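Local coordinates for putative lipoprotein (Bacteroides thetaiotaomicron, PDB 4Q1Z), which is a putative lipoprotein of unknown function, a two-domain, beta-rich member of the DUF4876 family, at residues I198-A203 with Q256-V261. Sequence-based numbering, arbitrary orientation.
Sequences ISQFAA and QYLTSV
Gln256 meets Gln200 through its CB, which lies 3.6 Å from Gln200 OE1; the two side chains run alongside each other, pointing the same way. The aliphatic start of Gln256 makes this contact, and its bend at chi2 carries the far end away from Gln200. At Tyr257 it is the backbone that takes part. A water accepts the hydrogen of Tyr257 N at 2.9 Å. The same water donates to Gln200 O at 3.1 Å, linking the two main chains where they come nearest. There the CA atoms of Gln200 and Tyr257 are 6.0 Å apart. Tyr257 O sits against the stem of Gln200, 3.2 Å from CG. Gln200 reaches this carbonyl because CG stands anti to the backbone N (chi1 171°) and the chain stays extended beyond it, sending the amide across to the loop. Leu258 flanks the amide, its CD1 3.8 Å from Gln200 NE2. That nitrogen donates to Gln130 OE1 and, weakly, to Phe127 O, so the amide joins Phe127 and Gln130, just ahead of strand 131-136, to this contact. With an alanine in place of Gln200, Gln130 OE1 is likely to lose this donor, and a gap to open beside Tyr257 O and Leu258. Further along, Thr259 bonds to Tyr132 through its hydroxyl and to Gln130 through its carbonyl, and Ser260 OG bonds to Thr156 OG1. The whole is a small, water-bridged packing of two loops in the larger, mixed beta-sheet domain: 198-203 runs off the end of strand 195-199, which pairs with strand 131-136, while 256-261 belongs to the connection between strands 238-245 and 265-269, with Tyr257 packed on Phe149 and hydrogen-bonded to Asn151 of strand 148-152.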
loop_
_atom_site.group_PDB
_atom_site.type_symbol
_atom_site.label_atom_id
_atom_site.label_comp_id
_atom_site.label_asym_id
_atom_site.label_seq_id
_atom_site.Cartn_x
_atom_site.Cartn_y
_atom_site.Cartn_z
ATOM N N ILE A 198 -10.043 4.104 4.024
ATOM C CA ILE A 198 -11.256 4.241 3.230
ATOM C C ILE A 198 -12.213 3.199 3.768
ATOM O O ILE A 198 -11.859 2.024 3.832
ATOM C CB ILE A 198 -11.060 4.126 1.686
ATOM C CG1 ILE A 198 -9.745 4.767 1.201
ATOM C CG2 ILE A 198 -12.260 4.716 0.978
ATOM C CD1 ILE A 198 -9.222 4.177 -0.084
ATOM N N SER A 199 -13.391 3.636 4.208
ATOM C CA SER A 199 -14.454 2.779 4.722
ATOM C C SER A 199 -15.596 2.713 3.728
ATOM O O SER A 199 -15.799 3.661 2.975
ATOM C CB SER A 199 -14.969 3.314 6.053
ATOM O OG SER A 199 -14.213 2.853 7.160
ATOM N N GLN A 200 -16.344 1.607 3.714
ATOM C CA GLN A 200 -17.554 1.484 2.893
ATOM C C GLN A 200 -18.557 2.527 3.415
ATOM O O GLN A 200 -19.129 3.289 2.641
ATOM C CB GLN A 200 -18.130 0.049 2.990
ATOM C CG GLN A 200 -19.492 -0.106 2.349
ATOM C CD GLN A 200 -20.306 -1.252 2.897
ATOM O OE1 GLN A 200 -21.393 -1.048 3.443
ATOM N NE2 GLN A 200 -19.857 -2.485 2.687
ATOM N N PHE A 201 -18.704 2.574 4.757
ATOM C CA PHE A 201 -19.591 3.435 5.532
ATOM C C PHE A 201 -18.798 3.929 6.724
ATOM O O PHE A 201 -18.599 3.181 7.677
ATOM C CB PHE A 201 -20.845 2.619 5.933
ATOM C CG PHE A 201 -21.843 3.239 6.890
ATOM C CD1 PHE A 201 -22.333 4.520 6.673
ATOM C CD2 PHE A 201 -22.367 2.500 7.946
ATOM C CE1 PHE A 201 -23.264 5.079 7.550
ATOM C CE2 PHE A 201 -23.304 3.053 8.810
ATOM C CZ PHE A 201 -23.766 4.330 8.595
ATOM N N ALA A 202 -18.250 5.145 6.642
ATOM C CA ALA A 202 -17.370 5.647 7.709
ATOM C C ALA A 202 -18.160 6.126 8.947
ATOM O O ALA A 202 -18.198 7.320 9.233
ATOM C CB ALA A 202 -16.462 6.746 7.177
ATOM N N ALA A 203 -18.732 5.171 9.711
ATOM C CA ALA A 203 -19.502 5.473 10.915
ATOM C C ALA A 203 -19.087 4.624 12.123
ATOM O O ALA A 203 -18.345 3.646 11.981
ATOM C CB ALA A 203 -20.990 5.273 10.644
ATOM N N GLN A 256 -24.763 0.197 -1.600
ATOM C CA GLN A 256 -23.469 0.227 -0.872
ATOM C C GLN A 256 -22.451 -0.343 -1.745
ATOM O O GLN A 256 -22.795 -1.107 -2.633
ATOM C CB GLN A 256 -23.427 -0.599 0.455
ATOM C CG GLN A 256 -24.713 -0.825 1.211
ATOM C CD GLN A 256 -25.666 -1.843 0.658
ATOM O OE1 GLN A 256 -25.280 -2.826 0.015
ATOM N NE2 GLN A 256 -26.954 -1.624 0.943
ATOM N N TYR A 257 -21.170 -0.041 -1.451
ATOM C CA TYR A 257 -20.044 -0.595 -2.145
ATOM C C TYR A 257 -19.620 -1.758 -1.296
ATOM O O TYR A 257 -18.767 -1.647 -0.402
ATOM C CB TYR A 257 -18.943 0.462 -2.386
ATOM C CG TYR A 257 -17.741 -0.094 -3.130
ATOM C CD1 TYR A 257 -17.904 -0.873 -4.277
ATOM C CD2 TYR A 257 -16.446 0.149 -2.681
ATOM C CE1 TYR A 257 -16.809 -1.424 -4.937
ATOM C CE2 TYR A 257 -15.342 -0.365 -3.355
ATOM C CZ TYR A 257 -15.530 -1.155 -4.482
ATOM O OH TYR A 257 -14.459 -1.673 -5.151
ATOM N N LEU A 258 -20.299 -2.885 -1.519
ATOM C CA LEU A 258 -20.007 -4.100 -0.782
ATOM C C LEU A 258 -19.164 -4.998 -1.651
ATOM O O LEU A 258 -19.671 -5.570 -2.614
ATOM C CB LEU A 258 -21.305 -4.804 -0.296
ATOM C CG LEU A 258 -21.151 -6.181 0.365
ATOM C CD1 LEU A 258 -20.455 -6.096 1.717
ATOM C CD2 LEU A 258 -22.460 -6.863 0.484
ATOM N N THR A 259 -17.873 -5.117 -1.323
ATOM C CA THR A 259 -16.973 -6.058 -1.987
ATOM C C THR A 259 -17.282 -7.472 -1.367
ATOM O O THR A 259 -17.911 -7.560 -0.319
ATOM C CB THR A 259 -15.505 -5.577 -1.921
ATOM O OG1 THR A 259 -15.008 -5.546 -0.582
ATOM C CG2 THR A 259 -15.310 -4.220 -2.575
ATOM N N SER A 260 -16.924 -8.562 -2.055
ATOM C CA SER A 260 -17.186 -9.943 -1.611
ATOM C C SER A 260 -16.775 -10.196 -0.144
ATOM O O SER A 260 -15.610 -9.983 0.223
ATOM C CB SER A 260 -16.463 -10.932 -2.522
ATOM O OG SER A 260 -17.055 -12.217 -2.463
ATOM N N VAL A 261 -17.744 -10.651 0.687
ATOM C CA VAL A 261 -17.514 -11.015 2.094
ATOM C C VAL A 261 -16.674 -12.344 2.117
ATOM O O VAL A 261 -16.136 -12.727 3.161
ATOM C CB VAL A 261 -18.819 -11.079 2.952
ATOM C CG1 VAL A 261 -19.535 -9.721 2.989
ATOM C CG2 VAL A 261 -19.768 -12.182 2.480
HETATM O O HOH W 1 -20.806 2.322 0.217
#